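Local structure of (S)-2-haloacid dehalogenase 4A (Burkholderia cepacia, 2NO4) at residues S30-N35 / M48-R53; K116-S119 / I123-I126; G192-G195 / N200-R203. The protein catalyses the hydrolytic dehalogenation of short (S)-2-haloalkanoic acids to (R)-2-hydroxyalkanoic acids, with inversion of configuration. One frame throughout, in Å; residues are numbered along the deposited sequence. Where two conformers were deposited one is given.

Contact 1. Residues S30-N35 / M48-R53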
ATOM      1  N   SER B  30       7.802 -17.116   6.868  1.00 38.54           N
ATOM      2  CA  SER B  30       7.845 -18.212   7.827  1.00 37.42           C
ATOM      3  C   SER B  30       6.604 -18.336   8.738  1.00 37.90           C
ATOM      4  O   SER B  30       6.302 -19.446   9.221  1.00 36.96           O
ATOM      5  CB  SER B  30       9.127 -18.126   8.684  1.00 38.49           C
ATOM      6  OG  SER B  30       9.138 -16.940   9.464  1.00 37.90           O
ATOM      7  N   ALA B  31       5.888 -17.224   8.994  1.00 36.68           N
ATOM      8  CA  ALA B  31       4.734 -17.307   9.899  1.00 34.69           C
ATOM      9  C   ALA B  31       3.680 -18.256   9.306  1.00 33.57           C
ATOM     10  O   ALA B  31       3.230 -19.214  10.004  1.00 33.82           O
ATOM     11  CB  ALA B  31       4.142 -15.907  10.263  1.00 35.07           C
ATOM     12  N   VAL B  32       3.343 -18.063   8.021  1.00 32.69           N
ATOM     13  CA  VAL B  32       2.412 -19.019   7.345  1.00 29.28           C
ATOM     14  C   VAL B  32       3.106 -20.330   6.952  1.00 31.30           C
ATOM     15  O   VAL B  32       2.501 -21.367   7.125  1.00 31.91           O
ATOM     16  CB  VAL B  32       1.546 -18.385   6.150  1.00 26.72           C
ATOM     17  CG1 VAL B  32       0.520 -19.382   5.602  1.00 25.01           C
ATOM     18  CG2 VAL B  32       0.764 -17.136   6.635  1.00 22.71           C
ATOM     19  N   MET B  33       4.343 -20.294   6.452  1.00 33.51           N
ATOM     20  CA  MET B  33       5.014 -21.496   5.938  1.00 38.42           C
ATOM     21  C   MET B  33       5.081 -22.600   6.987  1.00 38.84           C
ATOM     22  O   MET B  33       4.810 -23.762   6.693  1.00 40.34           O
ATOM     23  CB  MET B  33       6.413 -21.131   5.448  0.60 39.55           C
ATOM     24  CG  MET B  33       6.918 -21.868   4.196  0.60 41.94           C
ATOM     25  SD  MET B  33       8.403 -21.030   3.526  0.60 42.73           S
ATOM     26  CE  MET B  33       7.662 -19.826   2.406  0.60 41.49           C
ATOM     27  N   ARG B  34       5.394 -22.229   8.217  1.00 39.37           N
ATOM     28  CA  ARG B  34       5.457 -23.176   9.312  1.00 42.96           C
ATOM     29  C   ARG B  34       4.096 -23.744   9.741  1.00 39.31           C
ATOM     30  O   ARG B  34       4.047 -24.729  10.455  1.00 39.64           O
ATOM     31  CB  ARG B  34       6.215 -22.548  10.485  1.00 46.28           C
ATOM     32  CG  ARG B  34       7.680 -22.213  10.073  1.00 51.01           C
ATOM     33  CD  ARG B  34       8.668 -22.091  11.249  1.00 53.23           C
ATOM     34  NE  ARG B  34       8.584 -20.813  11.969  1.00 58.72           N
ATOM     35  CZ  ARG B  34       7.893 -20.609  13.093  1.00 60.68           C
ATOM     36  NH1 ARG B  34       7.194 -21.604  13.641  1.00 61.32           N
ATOM     37  NH2 ARG B  34       7.891 -19.397  13.668  1.00 61.47           N
ATOM     38  N   ASN B  35       3.004 -23.128   9.291  1.00 34.45           N
ATOM     39  CA  ASN B  35       1.651 -23.520   9.673  1.00 32.42           C
ATOM     40  C   ASN B  35       0.800 -23.775   8.430  1.00 29.03           C
ATOM     41  O   ASN B  35      -0.418 -23.693   8.477  1.00 27.28           O
ATOM     42  CB  ASN B  35       1.002 -22.409  10.499  1.00 34.69           C
ATOM     43  CG  ASN B  35       1.684 -22.200  11.835  1.00 40.10           C
ATOM     44  OD1 ASN B  35       1.380 -22.897  12.811  1.00 40.49           O
ATOM     45  ND2 ASN B  35       2.609 -21.223  11.896  1.00 41.01           N
ATOM     46  N   MET B  48       0.448 -13.826   1.282  1.00 23.92           N
ATOM     47  CA  MET B  48       0.615 -12.624   0.466  1.00 26.87           C
ATOM     48  C   MET B  48      -0.385 -11.511   0.828  1.00 23.28           C
ATOM     49  O   MET B  48      -0.020 -10.342   0.881  1.00 21.70           O
ATOM     50  CB  MET B  48       0.483 -12.944  -1.006  1.00 27.12           C
ATOM     51  CG  MET B  48       1.542 -13.912  -1.532  1.00 32.88           C
ATOM     52  SD  MET B  48       1.193 -14.315  -3.300  1.00 37.04           S
ATOM     53  CE  MET B  48       1.181 -12.637  -3.939  1.00 34.43           C
ATOM     54  N   LEU B  49      -1.641 -11.865   1.054  1.00 23.10           N
ATOM     55  CA  LEU B  49      -2.648 -10.849   1.432  1.00 22.24           C
ATOM     56  C   LEU B  49      -2.382 -10.266   2.814  1.00 21.84           C
ATOM     57  O   LEU B  49      -2.528  -9.051   2.988  1.00 23.29           O
ATOM     58  CB  LEU B  49      -4.070 -11.411   1.384  1.00 21.46           C
ATOM     59  CG  LEU B  49      -5.223 -10.432   1.663  1.00 23.96           C
ATOM     60  CD1 LEU B  49      -5.286  -9.215   0.714  1.00 21.50           C
ATOM     61  CD2 LEU B  49      -6.517 -11.239   1.560  1.00 22.57           C
ATOM     62  N   TRP B  50      -2.025 -11.124   3.779  1.00 20.08           N
ATOM     63  CA  TRP B  50      -1.671 -10.654   5.118  1.00 22.18           C
ATOM     64  C   TRP B  50      -0.585  -9.561   5.022  1.00 23.62           C
ATOM     65  O   TRP B  50      -0.724  -8.462   5.568  1.00 23.67           O
ATOM     66  CB  TRP B  50      -1.173 -11.822   5.956  1.00 21.67           C
ATOM     67  CG  TRP B  50      -0.857 -11.527   7.417  1.00 21.98           C
ATOM     68  CD1 TRP B  50      -1.092 -10.387   8.119  1.00 21.02           C
ATOM     69  CD2 TRP B  50      -0.276 -12.454   8.316  1.00 20.88           C
ATOM     70  NE1 TRP B  50      -0.661 -10.548   9.431  1.00 20.26           N
ATOM     71  CE2 TRP B  50      -0.191 -11.829   9.575  1.00 21.62           C
ATOM     72  CE3 TRP B  50       0.155 -13.789   8.180  1.00 22.70           C
ATOM     73  CZ2 TRP B  50       0.357 -12.476  10.696  1.00 20.23           C
ATOM     74  CZ3 TRP B  50       0.691 -14.447   9.320  1.00 22.26           C
ATOM     75  CH2 TRP B  50       0.767 -13.777  10.551  1.00 21.07           C
ATOM     76  N   ARG B  51       0.505  -9.896   4.334  1.00 23.00           N
ATOM     77  CA  ARG B  51       1.626  -8.989   4.164  1.00 24.41           C
ATOM     78  C   ARG B  51       1.223  -7.677   3.455  1.00 23.01           C
ATOM     79  O   ARG B  51       1.582  -6.594   3.909  1.00 20.73           O
ATOM     80  CB  ARG B  51       2.772  -9.725   3.406  1.00 25.14           C
ATOM     81  CG  ARG B  51       3.934  -8.811   2.941  1.00 26.50           C
ATOM     82  CD  ARG B  51       4.701  -8.258   4.113  1.00 29.82           C
ATOM     83  NE  ARG B  51       5.978  -7.668   3.709  1.00 32.31           N
ATOM     84  CZ  ARG B  51       6.746  -6.931   4.510  1.00 31.31           C
ATOM     85  NH1 ARG B  51       6.361  -6.681   5.748  1.00 30.75           N
ATOM     86  NH2 ARG B  51       7.890  -6.420   4.059  1.00 32.50           N
ATOM     87  N   GLN B  52       0.493  -7.783   2.352  1.00 24.42           N
ATOM     88  CA  GLN B  52       0.067  -6.631   1.570  1.00 24.12           C
ATOM     89  C   GLN B  52      -0.809  -5.676   2.396  1.00 22.60           C
ATOM     90  O   GLN B  52      -0.622  -4.447   2.335  1.00 21.85           O
ATOM     91  CB  GLN B  52      -0.701  -7.071   0.277  1.00 25.16           C
ATOM     92  CG  GLN B  52      -1.155  -5.848  -0.653  1.00 28.72           C
ATOM     93  CD  GLN B  52      -2.479  -5.122  -0.204  1.00 29.89           C
ATOM     94  OE1 GLN B  52      -3.415  -5.784   0.255  1.00 30.59           O
ATOM     95  NE2 GLN B  52      -2.565  -3.767  -0.401  1.00 29.88           N
ATOM     96  N   ARG B  53      -1.762  -6.236   3.150  1.00 19.74           N
ATOM     97  CA  ARG B  53      -2.676  -5.406   3.938  1.00 20.58           C
ATOM     98  C   ARG B  53      -1.958  -4.781   5.146  1.00 19.65           C
ATOM     99  O   ARG B  53      -2.248  -3.649   5.497  1.00 18.85           O
ATOM    100  CB  ARG B  53      -3.895  -6.188   4.465  1.00 20.22           C
ATOM    101  CG  ARG B  53      -5.064  -6.233   3.512  1.00 20.82           C
ATOM    102  CD  ARG B  53      -5.412  -4.840   2.916  1.00 20.53           C
ATOM    103  NE  ARG B  53      -6.780  -4.792   2.376  1.00 22.63           N
ATOM    104  CZ  ARG B  53      -7.138  -5.191   1.145  1.00 22.69           C
ATOM    105  NH1 ARG B  53      -8.397  -5.112   0.774  1.00 20.66           N
ATOM    106  NH2 ARG B  53      -6.252  -5.709   0.282  1.00 22.94           N
TER
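Trp-50 meets Ala-31 and Val-32 in the helical cap of this HAD-superfamily dehalogenase, the part of the fold that covers the Rossmann-like core. The two backbones stay well apart. At the start of the second segment, the CA of Met-48 is 9.6 Å from the CA of Val-32, and this is the nearest such pair. The indole of Trp-50 bridges helix 43-63 and the short helix 30-33. Its CG lies anti to the backbone N (chi1 -176°), which carries the six-membered ring over to the other helix. Val-32 comes in at the ring edge, close to the ring plane, with its CG2 3.7 Å from CE3 of Trp-50. Ala-31 approaches obliquely, and its CB lies 3.9 Å from CZ3 of Trp-50. CZ3 therefore touches both residues, between CE3 on the valine side and CH2 on the alanine side. The contact is buried and wholly apolar. The polar end of the indole is satisfied by the chain beyond, where NE1 donates to the carbonyl O of Thr-74, a bond that limits rotation of the ring. On the first segment, Asn-35 ND2 donates to Ala-31 O at 2.8 Å (N-H...O angle 160°) and ties the end of this turn back to a residue that touches the indole.

Next along the helix, Arg-51 binds the (S)-2-haloacid substrate, so the helix that packs through Trp-50 also supplies a substrate-binding residue. Arg-51 NH1 is hydrogen-bonded to Gln-54 OE1. Gln-52 OE1 accepts a bond from Arg-53 NH2 at 2.8 Å, with that oxygen in the guanidinium plane. The segment ends near the subunit interface, where Arg-53 NE forms a salt bridge with Glu-212 OE1 of the second subunit.

Contact 2. Residues K116-S119 / I123-I126. With SO4 (sulfate ion), chain M.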
ATOM      1  N   LYS B 116      29.895  -9.767  11.852  1.00 27.57           N
ATOM      2  CA  LYS B 116      31.075  -9.306  11.067  1.00 28.77           C
ATOM      3  C   LYS B 116      31.105  -7.777  10.996  1.00 30.33           C
ATOM      4  O   LYS B 116      32.151  -7.142  11.202  1.00 29.05           O
ATOM      5  CB  LYS B 116      31.079  -9.898   9.648  1.00 28.99           C
ATOM      6  CG  LYS B 116      31.248 -11.431   9.539  1.00 28.25           C
ATOM      7  CD  LYS B 116      31.366 -11.842   8.044  1.00 28.28           C
ATOM      8  CE  LYS B 116      31.330 -13.346   7.778  1.00 29.51           C
ATOM      9  NZ  LYS B 116      32.463 -13.966   8.499  1.00 33.73           N
ATOM     10  N   LEU B 117      29.939  -7.179  10.725  1.00 29.11           N
ATOM     11  CA  LEU B 117      29.828  -5.722  10.655  1.00 29.26           C
ATOM     12  C   LEU B 117      30.119  -5.064  11.994  1.00 30.94           C
ATOM     13  O   LEU B 117      30.764  -4.024  12.045  1.00 30.70           O
ATOM     14  CB  LEU B 117      28.429  -5.302  10.156  1.00 28.11           C
ATOM     15  CG  LEU B 117      28.152  -5.632   8.688  1.00 27.29           C
ATOM     16  CD1 LEU B 117      26.707  -5.242   8.284  1.00 27.23           C
ATOM     17  CD2 LEU B 117      29.174  -4.962   7.768  1.00 26.05           C
ATOM     18  N   LYS B 118      29.627  -5.654  13.074  1.00 32.20           N
ATOM     19  CA  LYS B 118      29.895  -5.097  14.401  1.00 37.59           C
ATOM     20  C   LYS B 118      31.410  -5.204  14.731  1.00 38.51           C
ATOM     21  O   LYS B 118      31.975  -4.292  15.350  1.00 37.22           O
ATOM     22  CB  LYS B 118      29.043  -5.815  15.428  1.00 41.32           C
ATOM     23  CG  LYS B 118      28.502  -4.954  16.556  1.00 46.30           C
ATOM     24  CD  LYS B 118      27.631  -5.851  17.463  1.00 48.63           C
ATOM     25  CE  LYS B 118      27.992  -5.709  18.939  1.00 50.60           C
ATOM     26  NZ  LYS B 118      27.087  -4.771  19.665  1.00 52.00           N
ATOM     27  N   SER B 119      32.055  -6.277  14.251  1.00 38.86           N
ATOM     28  CA  SER B 119      33.508  -6.502  14.408  1.00 40.27           C
ATOM     29  C   SER B 119      34.321  -5.489  13.612  1.00 39.59           C
ATOM     30  O   SER B 119      35.419  -5.125  14.022  1.00 42.00           O
ATOM     31  CB  SER B 119      33.916  -7.951  14.012  1.00 39.39           C
ATOM     32  OG  SER B 119      34.250  -8.093  12.603  1.00 38.57           O
ATOM     33  N   ILE B 123      28.429   1.093  13.756  1.00 28.88           N
ATOM     34  CA  ILE B 123      27.189   1.065  14.515  1.00 27.94           C
ATOM     35  C   ILE B 123      26.250   0.181  13.691  1.00 27.84           C
ATOM     36  O   ILE B 123      26.099   0.389  12.481  1.00 29.09           O
ATOM     37  CB  ILE B 123      26.589   2.479  14.738  1.00 30.28           C
ATOM     38  CG1 ILE B 123      27.594   3.414  15.452  1.00 28.89           C
ATOM     39  CG2 ILE B 123      25.249   2.394  15.535  1.00 30.21           C
ATOM     40  CD1 ILE B 123      27.363   4.908  15.129  1.00 29.39           C
ATOM     41  N   VAL B 124      25.673  -0.824  14.338  1.00 27.38           N
ATOM     42  CA  VAL B 124      24.753  -1.743  13.710  1.00 27.31           C
ATOM     43  C   VAL B 124      23.408  -1.548  14.393  1.00 28.32           C
ATOM     44  O   VAL B 124      23.256  -1.812  15.592  1.00 26.24           O
ATOM     45  CB  VAL B 124      25.238  -3.222  13.802  1.00 27.90           C
ATOM     46  CG1 VAL B 124      24.211  -4.175  13.097  1.00 26.53           C
ATOM     47  CG2 VAL B 124      26.667  -3.379  13.213  1.00 24.15           C
ATOM     48  N   ALA B 125      22.431  -1.050  13.637  1.00 26.75           N
ATOM     49  CA  ALA B 125      21.122  -0.720  14.217  1.00 26.81           C
ATOM     50  C   ALA B 125      19.995  -1.264  13.324  1.00 24.89           C
ATOM     51  O   ALA B 125      20.199  -1.502  12.122  1.00 24.46           O
ATOM     52  CB  ALA B 125      20.992   0.830  14.405  1.00 26.25           C
ATOM     53  N   ILE B 126      18.837  -1.498  13.924  1.00 24.91           N
ATOM     54  CA  ILE B 126      17.610  -1.759  13.164  1.00 24.79           C
ATOM     55  C   ILE B 126      16.758  -0.457  13.167  1.00 25.80           C
ATOM     56  O   ILE B 126      16.724   0.281  14.174  1.00 24.78           O
ATOM     57  CB  ILE B 126      16.835  -2.974  13.755  1.00 24.27           C
ATOM     58  CG1 ILE B 126      17.537  -4.287  13.364  1.00 25.99           C
ATOM     59  CG2 ILE B 126      15.325  -2.990  13.305  1.00 22.51           C
ATOM     60  CD1 ILE B 126      16.975  -5.510  14.036  1.00 25.81           C
TER
HETATM   61  S   SO4 M1012      31.922 -17.878   6.648  1.00 58.65           S
HETATM   62  O1  SO4 M1012      32.615 -18.632   5.598  1.00 59.18           O
HETATM   63  O2  SO4 M1012      32.672 -16.655   6.964  1.00 58.08           O
HETATM   64  O3  SO4 M1012      30.530 -17.743   6.198  1.00 59.06           O
HETATM   65  O4  SO4 M1012      31.832 -18.594   7.907  1.00 61.05           O
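Val-124 packs against Leu-117 and Lys-118 where helix 110-119 meets strand 123-128. The helix packs on the parallel sheet of the Rossmann-like core and turns into this strand, which lies beside strand 16-19; the cap helices are inserted between those two strands.

The tight side rests on one methyl group. Val-124 CG2 lies against the helix, 3.7 Å from Lys-118 N, touching the helix backbone itself. The valine has CG1 anti to its backbone N (chi1 -180°), which leaves CG2 to face the turn. Leu-117 adds its CB, 4.0 Å from Val-124 CG2. The rest of the leucine runs on to Cys-17 and Phe-19 of strand 16-19. Lys-118 crosses the valine at about a right angle and meets it with CB and CG, each 4.1 Å from Val-124 CG2.

The other side of the helix is looser and polar. Ser-119 OG donates a hydrogen bond to Lys-116 O at 2.7 Å. Lys-116 extends away from the strand and makes a cation-pi contact with Trp-229. Its chain bends at the last torsion, and NZ donates to O2 of a sulfate ion, probably from the crystallisation liquor, at 3.1 Å.

Contact 3. Residues G192-G195 / N200-R203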
ATOM      1  N   GLY B 192      13.318   3.326  -1.393  1.00 22.68           N
ATOM      2  CA  GLY B 192      12.892   4.564  -2.034  1.00 23.98           C
ATOM      3  C   GLY B 192      12.858   5.713  -1.046  1.00 23.30           C
ATOM      4  O   GLY B 192      13.447   6.747  -1.308  1.00 22.16           O
ATOM      5  N   GLY B 193      12.211   5.500   0.110  1.00 22.59           N
ATOM      6  CA  GLY B 193      12.145   6.506   1.159  1.00 23.33           C
ATOM      7  C   GLY B 193      13.494   6.879   1.757  1.00 25.30           C
ATOM      8  O   GLY B 193      13.795   8.072   1.896  1.00 24.42           O
ATOM      9  N   ALA B 194      14.292   5.859   2.108  1.00 23.35           N
ATOM     10  CA  ALA B 194      15.627   6.028   2.672  1.00 21.24           C
ATOM     11  C   ALA B 194      16.585   6.720   1.709  1.00 22.22           C
ATOM     12  O   ALA B 194      17.386   7.571   2.117  1.00 23.77           O
ATOM     13  CB  ALA B 194      16.202   4.628   3.081  1.00 19.36           C
ATOM     14  N   GLY B 195      16.499   6.363   0.440  1.00 22.16           N
ATOM     15  CA  GLY B 195      17.368   6.917  -0.620  1.00 21.52           C
ATOM     16  C   GLY B 195      17.019   8.369  -0.886  1.00 24.89           C
ATOM     17  O   GLY B 195      17.919   9.246  -0.946  1.00 22.02           O
ATOM     18  N   ASN B 200      22.745   5.997   2.138  1.00 27.28           N
ATOM     19  CA  ASN B 200      23.326   5.154   1.075  1.00 26.75           C
ATOM     20  C   ASN B 200      22.607   3.807   1.082  1.00 25.86           C
ATOM     21  O   ASN B 200      22.702   3.050   2.051  1.00 26.64           O
ATOM     22  CB  ASN B 200      24.843   4.974   1.284  1.00 29.29           C
ATOM     23  CG  ASN B 200      25.577   6.314   1.332  1.00 33.64           C
ATOM     24  OD1 ASN B 200      25.756   6.962   0.304  1.00 36.75           O
ATOM     25  ND2 ASN B 200      25.968   6.748   2.534  1.00 34.46           N
ATOM     26  N   THR B 201      21.887   3.503   0.005  1.00 22.28           N
ATOM     27  CA  THR B 201      20.965   2.367   0.029  1.00 23.56           C
ATOM     28  C   THR B 201      21.510   1.109  -0.630  1.00 22.82           C
ATOM     29  O   THR B 201      22.106   1.152  -1.701  1.00 21.55           O
ATOM     30  CB  THR B 201      19.590   2.745  -0.580  1.00 22.68           C
ATOM     31  OG1 THR B 201      19.812   3.345  -1.856  1.00 23.92           O
ATOM     32  CG2 THR B 201      18.899   3.750   0.339  1.00 21.07           C
ATOM     33  N   VAL B 202      21.274  -0.006   0.033  1.00 22.76           N
ATOM     34  CA  VAL B 202      21.648  -1.314  -0.482  1.00 22.04           C
ATOM     35  C   VAL B 202      20.445  -2.231  -0.398  1.00 21.00           C
ATOM     36  O   VAL B 202      19.895  -2.481   0.692  1.00 22.43           O
ATOM     37  CB  VAL B 202      22.805  -1.917   0.313  1.00 22.95           C
ATOM     38  CG1 VAL B 202      23.102  -3.382  -0.179  1.00 24.62           C
ATOM     39  CG2 VAL B 202      24.029  -0.986   0.248  1.00 23.81           C
ATOM     40  N   ARG B 203      20.004  -2.678  -1.564  1.00 20.65           N
ATOM     41  CA  ARG B 203      18.920  -3.655  -1.644  1.00 22.75           C
ATOM     42  C   ARG B 203      19.434  -5.104  -1.505  1.00 21.55           C
ATOM     43  O   ARG B 203      20.402  -5.487  -2.163  1.00 21.36           O
ATOM     44  CB  ARG B 203      18.205  -3.514  -2.986  1.00 22.55           C
ATOM     45  CG  ARG B 203      17.163  -4.589  -3.127  1.00 26.42           C
ATOM     46  CD  ARG B 203      16.067  -4.202  -3.967  1.00 29.42           C
ATOM     47  NE  ARG B 203      14.984  -5.179  -3.874  1.00 30.82           N
ATOM     48  CZ  ARG B 203      13.928  -5.160  -4.673  1.00 31.20           C
ATOM     49  NH1 ARG B 203      13.830  -4.241  -5.619  1.00 31.38           N
ATOM     50  NH2 ARG B 203      12.989  -6.090  -4.553  1.00 32.23           N
TER
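Asn-200 ND2 is gripped by two carbonyl oxygens, those of Asn-179 and Val-181, and this pins the start of strand 200-204 just before Thr-201 packs on Ala-194 and Gly-195. The contact belongs to the beta-alpha-beta unit of strand 181-185, helix 188-197 and strand 200-204 in the Rossmann-like core.

Thr-201 is the only strand residue here whose side chain meets the helix segment. Its CG2 lies anti to the carbonyl carbon, with OG1 placed between the backbone N and the carbonyl carbon (chi1 51°). The methyl, not the hydroxyl, therefore faces the helix. Ala-194 meets it with CB, 3.9 Å from Thr-201 CG2. Gly-195 has only backbone to offer, and the strand comes close: the CA atoms of Gly-195 and Thr-201 are 5.8 Å apart.

Ala-194 also touches Phe-183 of the neighbouring strand. Its side chain is about 4 Å from that of Tyr-167, a residue thought to be important for catalysis. The packing therefore lies next to a residue of the probable catalytic machinery. At the closest point Thr-201 CG2 sits 3.5 Å from Gly-195 N and 3.6 Å from Gly-195 CA.

Overall arrangement
From the N terminus, the chain leaves strand 16-19 and enters the cap. Contact 1 closes a short helical loop there, between helix 30-33 and helix 43-63. The chain then returns to the core. Contact 2 closes the tight turn from helix 110-119 into strand 123-128. Much later, contact 3 closes a similarly short turn from helix 188-197 into strand 200-204. The three follow in series; none nests or crosses. Contacts 2 and 3 reach the same parallel sheet, on either side of strands 16-19 and 181-185 in its order, with centres about 18 Å apart. Contact 1 lies in the cap, its centre about 28 Å from that of contact 2 and about 25 Å from that of contact 3.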